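PDB 6GRH: microcin B17-processing protein McbB, which is needed to process the inactive microcin B17 precursor McbA into the active antibiotic peptide. Local coordinates for residues P191-F194 against C195-R199; R155-S158 against K159-N163; M213-A216 against N217-L221; S242-L245 against I246-R249; F108-A111 against R112-K116. One frame throughout, in Å; residues are numbered along the deposited sequence. Where two conformers were deposited one is given.

Interactions 1 and 2 lie side by side and touch. The hydroxyl Y157 OH of interaction 2 sits 2.8 Å from H193 N of interaction 1, a probable hydrogen bond at the start of the zinc-bound helix. The Y157 side chain is about 7 Å from the zinc ion that interaction 1 holds. Interaction 3 is the cap of the next helix, its centre about 17 Å from that of interaction 1. Its L221 side chain is about 12 Å from the zinc, and it faces other subunits. Interactions 4 and 5 form a second touching pair, centres about 12 Å apart. There Y243 OH is 2.8 Å from Q114 OE1.

Interaction 1 of 5, residues P191-F194 against C195-R199; sequences PCHF and CHIER. With ZN (zinc ion), chain F; SO4 (sulfate ion), chain G.
C192 and C195 hold one zinc ion between them, each SG at 2.3 Å from the metal. They are the CxxC half of a four-cysteine zinc site, which C290 and C292 complete. C192 is the N-cap of helix 193-204, and C195 lies in its first turn. The two sulfurs reach the metal by different torsions. C192 SG stands between the backbone N and the carbonyl carbon (chi1 83°), while C195 SG lies opposite its carbonyl carbon. P191 CB packs on C195 CB at 3.6 Å.

The H196 side chain can be followed outward. Its CB rests against H193 O. CG lies anti to the carbonyl carbon (chi1 -75°), which swings the ring back toward the start of the helix. ND1 then donates to C192 O at 2.9 Å, an almost straight bond of 172°. The oxygen lies close to the ring plane, but ND1 stands well above the carbonyl plane of C192. The backbone H196 N adds weak bonds to C192 O and H193 O. H196 CE1, at the ring's leading edge, points at P191 O, 3.6 Å away. The ring bond ties the carbonyl of one zinc ligand to the first turn of the helix.

The H193 ring is held by D181 through ND1 and by Y148 through NE2. At the far end R199 grips a sulfate, probably from the crystallisation liquor, which R203 also bonds. R199 meets it edge-on with two nearly straight bonds: NH1 to O3 at 2.6 Å and NH2 to O4 at 2.7 Å.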
# COMPACT_ATOMS: atom_id res chain seq x y z
N PRO B 191 1.19 -1.63 18.92
CA PRO B 191 1.49 -3.02 18.58
C PRO B 191 2.83 -3.50 19.07
O PRO B 191 3.80 -2.79 19.03
CB PRO B 191 1.47 -3.02 17.04
CG PRO B 191 0.63 -1.86 16.66
CD PRO B 191 0.96 -0.82 17.70
N CYS B 192 2.84 -4.77 19.46
CA CYS B 192 3.98 -5.43 20.01
C CYS B 192 4.89 -6.01 18.92
O CYS B 192 4.62 -5.86 17.74
CB CYS B 192 3.48 -6.51 20.97
SG CYS B 192 3.02 -8.07 20.18
N HIS B 193 5.99 -6.60 19.34
CA HIS B 193 6.91 -7.27 18.42
C HIS B 193 6.25 -8.28 17.47
O HIS B 193 6.58 -8.35 16.29
CB HIS B 193 7.94 -8.04 19.19
CG HIS B 193 8.76 -8.94 18.35
ND1 HIS B 193 9.65 -8.47 17.41
CD2 HIS B 193 8.83 -10.29 18.30
CE1 HIS B 193 10.23 -9.50 16.82
NE2 HIS B 193 9.76 -10.61 17.34
N PHE B 194 5.34 -9.08 18.01
CA PHE B 194 4.72 -10.16 17.22
C PHE B 194 3.82 -9.55 16.13
O PHE B 194 3.76 -10.06 15.00
CB PHE B 194 4.06 -11.19 18.14
CG PHE B 194 5.06 -11.91 18.99
CD1 PHE B 194 5.95 -12.81 18.41
CD2 PHE B 194 5.21 -11.58 20.33
CE1 PHE B 194 6.94 -13.41 19.16
CE2 PHE B 194 6.18 -12.21 21.11
CZ PHE B 194 7.05 -13.11 20.52
N CYS B 195 3.19 -8.41 16.43
CA CYS B 195 2.49 -7.65 15.42
C CYS B 195 3.41 -7.24 14.26
O CYS B 195 2.98 -7.28 13.09
CB CYS B 195 1.80 -6.42 16.02
SG CYS B 195 0.43 -6.81 17.12
N HIS B 196 4.65 -6.88 14.57
CA HIS B 196 5.64 -6.45 13.59
C HIS B 196 6.16 -7.61 12.76
O HIS B 196 6.14 -7.55 11.48
CB HIS B 196 6.80 -5.69 14.26
CG HIS B 196 6.43 -4.31 14.66
ND1 HIS B 196 5.72 -4.03 15.80
CD2 HIS B 196 6.59 -3.13 14.01
CE1 HIS B 196 5.51 -2.73 15.87
NE2 HIS B 196 6.02 -2.16 14.79
N ILE B 197 6.62 -8.65 13.43
CA ILE B 197 7.31 -9.75 12.75
C ILE B 197 6.35 -10.48 11.79
O ILE B 197 6.75 -10.89 10.71
CB ILE B 197 7.98 -10.69 13.76
CG1 ILE B 197 9.10 -11.49 13.09
CG2 ILE B 197 6.97 -11.61 14.41
CD1 ILE B 197 10.13 -11.96 14.08
N GLU B 198 5.07 -10.57 12.16
CA GLU B 198 4.04 -11.13 11.27
C GLU B 198 3.77 -10.25 10.04
O GLU B 198 3.54 -10.76 8.95
CB GLU B 198 2.74 -11.39 12.05
CG GLU B 198 2.92 -12.52 13.07
CD GLU B 198 3.22 -13.88 12.45
OE1 GLU B 198 2.77 -14.11 11.30
OE2 GLU B 198 3.88 -14.72 13.13
N ARG B 199 3.78 -8.94 10.22
CA ARG B 199 3.70 -8.02 9.08
C ARG B 199 4.87 -8.25 8.10
O ARG B 199 4.63 -8.36 6.88
CB ARG B 199 3.64 -6.57 9.55
CG ARG B 199 3.45 -5.53 8.44
CD ARG B 199 2.03 -5.51 7.94
NE ARG B 199 1.83 -4.54 6.88
CZ ARG B 199 2.01 -4.76 5.56
NH1 ARG B 199 2.44 -5.93 5.07
NH2 ARG B 199 1.76 -3.76 4.72
ZN ZN F . 0.93 -7.82 19.17
S SO4 G . 2.49 -5.39 1.47
O1 SO4 G . 3.70 -5.29 0.62
O2 SO4 G . 1.31 -5.79 0.68
O3 SO4 G . 2.73 -6.45 2.49
O4 SO4 G . 2.25 -4.07 2.08

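Interaction 2 of 5, residues R155-S158 against K159-N163; sequences RIYS and KFESN
Y157 O accepts from E161 N at 2.9 Å, and more weakly from F160 N at 3.3 Å. The first bond does most of the holding. The carbonyl lies near the C-terminal end of helix 150-160, just where the chain enters a type I turn from F160 to N163. Water 1 bridges the same end. It donates to S158 O and accepts from S162 N at 2.9 Å.

The E161 side chain folds back over the same carbonyl. Its CB lies 3.2 Å from Y157 O, and CG is almost as near. Beyond CG the chain is extended (chi2 -176°), which brings E161 OE2 obliquely up to the Y157 ring, 3.8 Å from CD2 of Y157. Ring and carboxylate planes are only 18° apart. The carboxylate is held by R295 through OE1 and by Y184 through OE2.

On another side of the helix, I156 CG2 packs at the edge of the F160 ring, 3.9 Å from F160 CD2. R155 and K159 run side by side and point the same way, R155 CG touching K159 CD. Their charged ends, R155 NH2 and K159 NZ, stay 5.6 Å apart, and both donate to backbone carbonyls of the 128-133 loop.

The helix is the crossover of a beta-alpha-beta unit. I156 and F160 pack onto strands 139-144 and 167-174, and Y157 reaches Q170 and the zinc-site helix 193-204.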
# COMPACT_ATOMS: atom_id res chain seq x y z
N ARG B 155 9.79 -14.20 26.90
CA ARG B 155 10.31 -14.13 28.27
C ARG B 155 10.38 -12.67 28.79
O ARG B 155 9.98 -12.39 29.93
CB ARG B 155 11.71 -14.75 28.33
CG ARG B 155 12.41 -14.67 29.68
CD ARG B 155 13.90 -14.89 29.53
NE ARG B 155 14.65 -14.58 30.76
CZ ARG B 155 15.97 -14.36 30.81
NH1 ARG B 155 16.71 -14.39 29.70
NH2 ARG B 155 16.55 -14.09 31.98
N ILE B 156 10.91 -11.76 27.97
CA ILE B 156 11.04 -10.36 28.36
C ILE B 156 9.66 -9.70 28.56
O ILE B 156 9.43 -8.95 29.55
CB ILE B 156 11.92 -9.57 27.33
CG1 ILE B 156 13.36 -10.11 27.29
CG2 ILE B 156 11.95 -8.09 27.66
CD1 ILE B 156 14.08 -10.12 28.64
N TYR B 157 8.73 -9.97 27.65
CA TYR B 157 7.36 -9.48 27.83
C TYR B 157 6.72 -10.05 29.10
O TYR B 157 6.08 -9.31 29.85
CB TYR B 157 6.50 -9.79 26.61
CG TYR B 157 6.71 -8.91 25.37
CD1 TYR B 157 7.63 -7.83 25.34
CD2 TYR B 157 5.96 -9.15 24.22
CE1 TYR B 157 7.78 -7.04 24.19
CE2 TYR B 157 6.12 -8.37 23.09
CZ TYR B 157 7.01 -7.32 23.07
OH TYR B 157 7.11 -6.55 21.93
N SER B 158 6.90 -11.36 29.32
CA SER B 158 6.31 -12.04 30.46
C SER B 158 6.80 -11.43 31.78
O SER B 158 6.01 -11.19 32.67
CB SER B 158 6.65 -13.52 30.38
OG SER B 158 6.10 -14.19 31.45
N LYS B 159 8.08 -11.13 31.86
CA LYS B 159 8.66 -10.49 33.04
C LYS B 159 8.26 -9.02 33.24
O LYS B 159 7.98 -8.61 34.36
CB LYS B 159 10.18 -10.59 32.98
CG LYS B 159 10.68 -12.01 33.14
CD LYS B 159 12.16 -12.18 32.81
CE LYS B 159 13.05 -11.25 33.61
NZ LYS B 159 12.78 -11.30 35.08
N PHE B 160 8.22 -8.23 32.17
CA PHE B 160 8.15 -6.76 32.32
C PHE B 160 6.90 -6.01 31.86
O PHE B 160 6.76 -4.84 32.22
CB PHE B 160 9.40 -6.13 31.70
CG PHE B 160 10.68 -6.65 32.28
CD1 PHE B 160 10.90 -6.58 33.66
CD2 PHE B 160 11.66 -7.20 31.48
CE1 PHE B 160 12.07 -7.09 34.22
CE2 PHE B 160 12.84 -7.69 32.02
CZ PHE B 160 13.05 -7.63 33.39
N GLU B 161 5.98 -6.66 31.12
CA GLU B 161 4.78 -5.98 30.58
C GLU B 161 3.92 -5.29 31.62
O GLU B 161 3.24 -4.31 31.29
CB GLU B 161 3.84 -6.96 29.86
CG GLU B 161 4.14 -7.13 28.41
CD GLU B 161 3.14 -8.02 27.69
OE1 GLU B 161 2.37 -8.78 28.34
OE2 GLU B 161 3.11 -7.98 26.47
N SER B 162 3.92 -5.82 32.84
CA SER B 162 3.18 -5.24 33.95
C SER B 162 3.90 -4.10 34.67
O SER B 162 3.28 -3.45 35.52
CB SER B 162 2.84 -6.32 34.98
OG SER B 162 2.04 -7.31 34.36
N ASN B 163 5.18 -3.88 34.39
CA ASN B 163 5.91 -2.78 35.05
C ASN B 163 5.21 -1.47 34.71
O ASN B 163 5.01 -1.19 33.51
CB ASN B 163 7.37 -2.70 34.62
CG ASN B 163 8.25 -3.76 35.25
OD1 ASN B 163 7.79 -4.79 35.69
ND2 ASN B 163 9.55 -3.50 35.25
O HOH W 1 4.84 -8.44 33.64

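Interaction 3 of 5, residues M213-A216 against N217-L221; sequences MSWA and NLLQL
L218 CD1 sits over the middle of the six-membered ring of W215. It is 3.7 Å from the ring centroid and 8° off the normal, a CH-pi contact made almost straight down. The same methyl is 3.8 Å from both W215 CD2 and W215 CE2, and the bump of the leucine presses on the middle of the six-membered ring. L218 CB flanks it above W215 CE3. L219 CD2 meets a different part of the ring, lying at the edge beside W215 CE3.

The second branch of L218 turns to M213. L218 CD2 fits against M213 SD at 4.0 Å, and the two side chains cross at about a right angle. The methionine bends at chi2 (-69°), which brings its sulfur and CE back along the first turn. M213 CE then packs on L221 CD1 at 3.8 Å. L218 is thus wedged between an indole face on one branch and a thioether on the other.

The contact lies at a helix N-terminus, where S214 is the N-cap of helix 215-220. S214 OG accepts the capping bond from N217 N, weak at 3.5 Å, and a second weak bond from N217 ND2 at 3.4 Å. S214 O takes the stronger bond, from L218 N at 2.9 Å.

Other chains fill in the outer shape. W12 of an McbD chain stacks on W215, and M16 of that chain packs on L218. P283 of the second McbB subunit rests against W215, A216 and L219.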
# COMPACT_ATOMS: atom_id res chain seq x y z
N MET B 213 -3.60 -14.99 5.60
CA MET B 213 -4.34 -16.18 6.06
C MET B 213 -4.81 -17.09 4.92
O MET B 213 -5.34 -16.65 3.93
CB MET B 213 -5.51 -15.78 6.97
CG MET B 213 -5.08 -15.25 8.33
SD MET B 213 -4.33 -16.51 9.41
CE MET B 213 -3.69 -15.50 10.74
N SER B 214 -4.60 -18.39 5.13
CA SER B 214 -5.04 -19.47 4.26
C SER B 214 -4.96 -20.74 5.14
O SER B 214 -4.38 -20.69 6.23
CB SER B 214 -4.06 -19.64 3.13
OG SER B 214 -2.81 -20.04 3.67
N TRP B 215 -5.48 -21.86 4.64
CA TRP B 215 -5.39 -23.10 5.42
C TRP B 215 -3.95 -23.52 5.75
O TRP B 215 -3.71 -24.03 6.83
CB TRP B 215 -6.26 -24.22 4.87
CG TRP B 215 -7.63 -24.07 5.44
CD1 TRP B 215 -8.72 -23.48 4.86
CD2 TRP B 215 -8.03 -24.42 6.77
NE1 TRP B 215 -9.78 -23.49 5.73
CE2 TRP B 215 -9.38 -24.05 6.92
CE3 TRP B 215 -7.37 -25.03 7.84
CZ2 TRP B 215 -10.09 -24.26 8.11
CZ3 TRP B 215 -8.07 -25.25 9.04
CH2 TRP B 215 -9.42 -24.85 9.16
N ALA B 216 -3.01 -23.25 4.86
CA ALA B 216 -1.60 -23.57 5.16
C ALA B 216 -1.14 -22.80 6.40
O ALA B 216 -0.48 -23.36 7.27
CB ALA B 216 -0.71 -23.27 3.97
N ASN B 217 -1.54 -21.55 6.52
CA ASN B 217 -1.18 -20.76 7.68
C ASN B 217 -1.93 -21.16 8.94
O ASN B 217 -1.34 -21.18 10.03
CB ASN B 217 -1.35 -19.29 7.39
CG ASN B 217 -0.18 -18.73 6.65
OD1 ASN B 217 0.91 -18.59 7.20
ND2 ASN B 217 -0.38 -18.41 5.40
N LEU B 218 -3.20 -21.49 8.80
CA LEU B 218 -4.01 -21.95 9.93
C LEU B 218 -3.46 -23.25 10.55
O LEU B 218 -3.34 -23.35 11.77
CB LEU B 218 -5.48 -22.13 9.54
CG LEU B 218 -6.22 -20.83 9.20
CD1 LEU B 218 -7.62 -21.18 8.70
CD2 LEU B 218 -6.29 -19.88 10.39
N LEU B 219 -3.05 -24.19 9.71
CA LEU B 219 -2.45 -25.42 10.21
C LEU B 219 -1.14 -25.17 10.97
O LEU B 219 -0.90 -25.82 11.96
CB LEU B 219 -2.25 -26.46 9.11
CG LEU B 219 -3.55 -26.97 8.48
CD1 LEU B 219 -3.18 -27.93 7.35
CD2 LEU B 219 -4.48 -27.65 9.46
N GLN B 220 -0.33 -24.22 10.52
CA GLN B 220 0.91 -23.88 11.21
C GLN B 220 0.62 -23.25 12.59
O GLN B 220 1.38 -23.46 13.54
CB GLN B 220 1.73 -22.89 10.38
CG GLN B 220 2.38 -23.47 9.13
CD GLN B 220 2.94 -22.37 8.24
OE1 GLN B 220 3.29 -21.29 8.72
NE2 GLN B 220 3.01 -22.62 6.95
N LEU B 221 -0.46 -22.47 12.68
CA LEU B 221 -0.88 -21.85 13.94
C LEU B 221 -1.33 -22.83 15.01
O LEU B 221 -1.48 -22.42 16.15
CB LEU B 221 -1.98 -20.81 13.71
CG LEU B 221 -1.48 -19.53 13.07
CD1 LEU B 221 -2.66 -18.68 12.58
CD2 LEU B 221 -0.61 -18.73 14.04

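Interaction 4 of 5, residues S242-L245 against I246-R249; sequences SYHL and IKRR. With EDO (1,2-ethanediol), chain J.
The H244 ring carries R248 CG over one face, 4.0 Å from the ring centroid and 23° off its normal, a CH-pi contact. Further along, R248 NE comes within 3.5 Å of H244 CE1. The guanidinium does not stack on the ring: the two planes are 67° apart. K247 NZ lies above one face of the guanidinium, toward its rim. At the guanidinium edge, O1 of an ethanediol, probably from the crystallisation liquor, accepts from R248 NH2 at 3.0 Å and weakly from NH1.

H244 points CG away from its backbone N (chi1 -172°). R248 CG lies anti to its carbonyl carbon, and the chain bends at chi2. Together these torsions bring the arginine stem across the ring one turn later.

H244 ND1 is hydrogen-bonded to S237 of the third McbB subunit, and H244 NE2 and R248 NE to its L274 O. K247 NZ forms a salt bridge with E238 of that subunit, and R248 NH1 is hydrogen-bonded to Q251 of its own chain.

Within the long helix 236-254, I246 packs on strands 139-144 and 177-180, Y243 and K247 on helix 111-115, and the H244 side meets the neighbouring subunit.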
# COMPACT_ATOMS: atom_id res chain seq x y z
N SER B 242 24.15 -0.60 12.48
CA SER B 242 23.09 -0.92 13.45
C SER B 242 23.22 -0.10 14.74
O SER B 242 22.25 0.45 15.25
CB SER B 242 23.13 -2.41 13.80
OG SER B 242 22.88 -3.23 12.66
N TYR B 243 24.45 -0.03 15.24
CA TYR B 243 24.78 0.73 16.45
C TYR B 243 24.35 2.20 16.32
O TYR B 243 23.74 2.75 17.23
CB TYR B 243 26.28 0.63 16.69
CG TYR B 243 26.85 1.15 17.98
CD1 TYR B 243 26.68 0.46 19.17
CD2 TYR B 243 27.64 2.30 18.00
CE1 TYR B 243 27.27 0.91 20.36
CE2 TYR B 243 28.24 2.77 19.18
CZ TYR B 243 28.05 2.05 20.36
OH TYR B 243 28.61 2.49 21.53
N HIS B 244 24.67 2.81 15.18
CA HIS B 244 24.26 4.17 14.94
C HIS B 244 22.74 4.34 14.87
O HIS B 244 22.20 5.31 15.44
CB HIS B 244 24.92 4.69 13.67
CG HIS B 244 24.72 6.15 13.44
ND1 HIS B 244 25.19 7.12 14.31
CD2 HIS B 244 24.07 6.80 12.45
CE1 HIS B 244 24.82 8.31 13.86
NE2 HIS B 244 24.16 8.14 12.73
N LEU B 245 22.05 3.44 14.17
CA LEU B 245 20.59 3.49 14.11
C LEU B 245 19.90 3.36 15.47
O LEU B 245 18.92 4.06 15.74
CB LEU B 245 20.03 2.47 13.12
CG LEU B 245 20.21 2.77 11.64
CD1 LEU B 245 19.62 1.64 10.80
CD2 LEU B 245 19.51 4.04 11.25
N ILE B 246 20.42 2.48 16.31
CA ILE B 246 19.96 2.32 17.69
C ILE B 246 20.14 3.64 18.46
O ILE B 246 19.19 4.17 19.08
CB ILE B 246 20.67 1.15 18.39
CG1 ILE B 246 20.26 -0.19 17.76
CG2 ILE B 246 20.35 1.10 19.88
CD1 ILE B 246 21.06 -1.39 18.22
N LYS B 247 21.35 4.19 18.39
CA LYS B 247 21.63 5.45 19.05
C LYS B 247 20.68 6.56 18.62
O LYS B 247 20.08 7.24 19.47
CB LYS B 247 23.08 5.88 18.81
CG LYS B 247 23.45 7.05 19.71
CD LYS B 247 24.77 7.68 19.32
CE LYS B 247 24.55 8.71 18.23
NZ LYS B 247 25.84 9.37 18.01
N ARG B 248 20.52 6.73 17.30
CA ARG B 248 19.67 7.78 16.81
C ARG B 248 18.21 7.59 17.16
O ARG B 248 17.52 8.55 17.46
CB ARG B 248 19.81 8.00 15.32
CG ARG B 248 21.14 8.59 14.95
CD ARG B 248 21.41 9.93 15.64
NE ARG B 248 22.44 10.64 14.92
CZ ARG B 248 23.22 11.59 15.41
NH1 ARG B 248 23.10 12.02 16.66
NH2 ARG B 248 24.10 12.16 14.59
N ARG B 249 17.77 6.34 17.17
CA ARG B 249 16.42 6.06 17.57
C ARG B 249 16.17 6.37 19.05
O ARG B 249 15.18 6.99 19.42
CB ARG B 249 16.02 4.62 17.16
CG ARG B 249 14.57 4.31 17.42
CD ARG B 249 13.68 5.04 16.43
NE ARG B 249 12.29 4.76 16.70
CZ ARG B 249 11.31 5.64 16.88
NH1 ARG B 249 11.51 6.96 16.77
NH2 ARG B 249 10.09 5.18 17.14
C1 EDO J . 26.44 14.10 16.23
O1 EDO J . 25.14 14.65 16.00
C2 EDO J . 27.26 14.29 14.97
O2 EDO J . 28.42 13.46 14.98

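Interaction 5 of 5, residues F108-A111 against R112-K116; sequences FSNA and REQWK
W115 turns CG away from its carbonyl carbon (chi1 -63°), and chi2 of -4° then lays the indole flat over A111. A111 CB stands above the middle of the six-membered ring, 3.8 Å from its centroid and only 5° off the normal. This is a CH-pi contact between residues one turn apart. F108 approaches the same indole obliquely. Its CD2 is 4.1 Å from W115 CH2, which lies at the edge of the phenyl ring. W115 CB and CG also rest on A111 O, the carbonyl that accepts from W115 N at 2.9 Å.

Q114 runs back along N110. Its NE2 lies 3.5 Å from N110 CB, while Q114 N donates to N110 O at 3.0 Å. The amide is held from outside: OE1 meets Y243 OH, and NE2 meets E236 of the third McbB subunit.

Two waters serve the start of helix 111-115. Water 2 donates to F108 O at 2.8 Å and accepts from R112 N. Water 3 accepts from E113 N at 3.0 Å and donates weakly to S109 O.

Both ring side chains pack on helix 236-254 and strand 97-102. The chemistry is therefore divided: carbon packing of A111, F108 and W115 joins the helix to these neighbours, while water bridges supply acceptors for N-H groups of its first turn.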
# COMPACT_ATOMS: atom_id res chain seq x y z
N PHE B 108 27.79 -3.06 23.06
CA PHE B 108 27.37 -1.84 23.74
C PHE B 108 28.23 -1.49 24.93
O PHE B 108 27.82 -0.65 25.72
CB PHE B 108 25.94 -2.01 24.22
CG PHE B 108 24.98 -2.31 23.13
CD1 PHE B 108 24.54 -3.60 22.91
CD2 PHE B 108 24.53 -1.30 22.31
CE1 PHE B 108 23.62 -3.87 21.90
CE2 PHE B 108 23.61 -1.56 21.30
CZ PHE B 108 23.17 -2.86 21.09
N SER B 109 29.41 -2.07 25.04
CA SER B 109 30.23 -1.89 26.24
C SER B 109 30.71 -0.44 26.45
O SER B 109 31.09 -0.09 27.56
CB SER B 109 31.41 -2.85 26.23
OG SER B 109 32.26 -2.55 25.16
N ASN B 110 30.71 0.39 25.41
CA ASN B 110 31.00 1.81 25.58
C ASN B 110 29.78 2.73 25.41
O ASN B 110 29.91 3.95 25.51
CB ASN B 110 32.15 2.21 24.64
CG ASN B 110 33.48 1.58 25.03
OD1 ASN B 110 34.13 0.91 24.23
ND2 ASN B 110 33.87 1.75 26.28
N ALA B 111 28.59 2.16 25.19
CA ALA B 111 27.41 2.92 24.77
C ALA B 111 26.89 3.84 25.85
O ALA B 111 26.54 4.96 25.57
CB ALA B 111 26.28 2.00 24.32
N ARG B 112 26.88 3.37 27.10
CA ARG B 112 26.40 4.20 28.19
C ARG B 112 27.18 5.50 28.30
O ARG B 112 26.59 6.54 28.46
CB ARG B 112 26.48 3.46 29.50
CG ARG B 112 25.52 2.28 29.54
CD ARG B 112 26.11 1.23 30.44
NE ARG B 112 25.63 1.31 31.79
CZ ARG B 112 26.32 0.98 32.88
NH1 ARG B 112 27.59 0.57 32.81
NH2 ARG B 112 25.73 1.05 34.06
N GLU B 113 28.50 5.44 28.18
CA GLU B 113 29.31 6.64 28.37
C GLU B 113 29.32 7.52 27.11
O GLU B 113 29.19 8.74 27.22
CB GLU B 113 30.72 6.31 28.86
CG GLU B 113 31.21 7.26 29.94
CD GLU B 113 30.46 7.08 31.26
OE1 GLU B 113 29.75 8.02 31.71
OE2 GLU B 113 30.60 6.00 31.86
N GLN B 114 29.45 6.91 25.92
CA GLN B 114 29.40 7.67 24.65
C GLN B 114 28.10 8.39 24.42
O GLN B 114 28.10 9.56 24.01
CB GLN B 114 29.61 6.75 23.46
CG GLN B 114 31.02 6.21 23.31
CD GLN B 114 31.12 5.15 22.22
OE1 GLN B 114 30.14 4.84 21.49
NE2 GLN B 114 32.32 4.58 22.11
N TRP B 115 26.99 7.70 24.68
CA TRP B 115 25.70 8.21 24.26
C TRP B 115 25.14 9.29 25.16
O TRP B 115 24.20 9.96 24.78
CB TRP B 115 24.69 7.07 24.02
CG TRP B 115 25.09 6.13 22.88
CD1 TRP B 115 26.17 6.24 22.05
CD2 TRP B 115 24.39 4.94 22.47
NE1 TRP B 115 26.19 5.18 21.16
CE2 TRP B 115 25.12 4.37 21.39
CE3 TRP B 115 23.25 4.28 22.93
CZ2 TRP B 115 24.72 3.19 20.75
CZ3 TRP B 115 22.85 3.08 22.28
CH2 TRP B 115 23.59 2.56 21.22
N LYS B 116 25.76 9.51 26.33
CA LYS B 116 25.47 10.69 27.16
C LYS B 116 25.69 12.00 26.40
O LYS B 116 24.96 12.96 26.63
CB LYS B 116 26.31 10.69 28.46
CG LYS B 116 25.91 9.59 29.43
CD LYS B 116 26.68 9.70 30.75
CE LYS B 116 26.21 8.68 31.79
NZ LYS B 116 24.71 8.55 31.90
O HOH W 2 28.12 0.77 28.09
O HOH W 3 30.01 2.90 28.71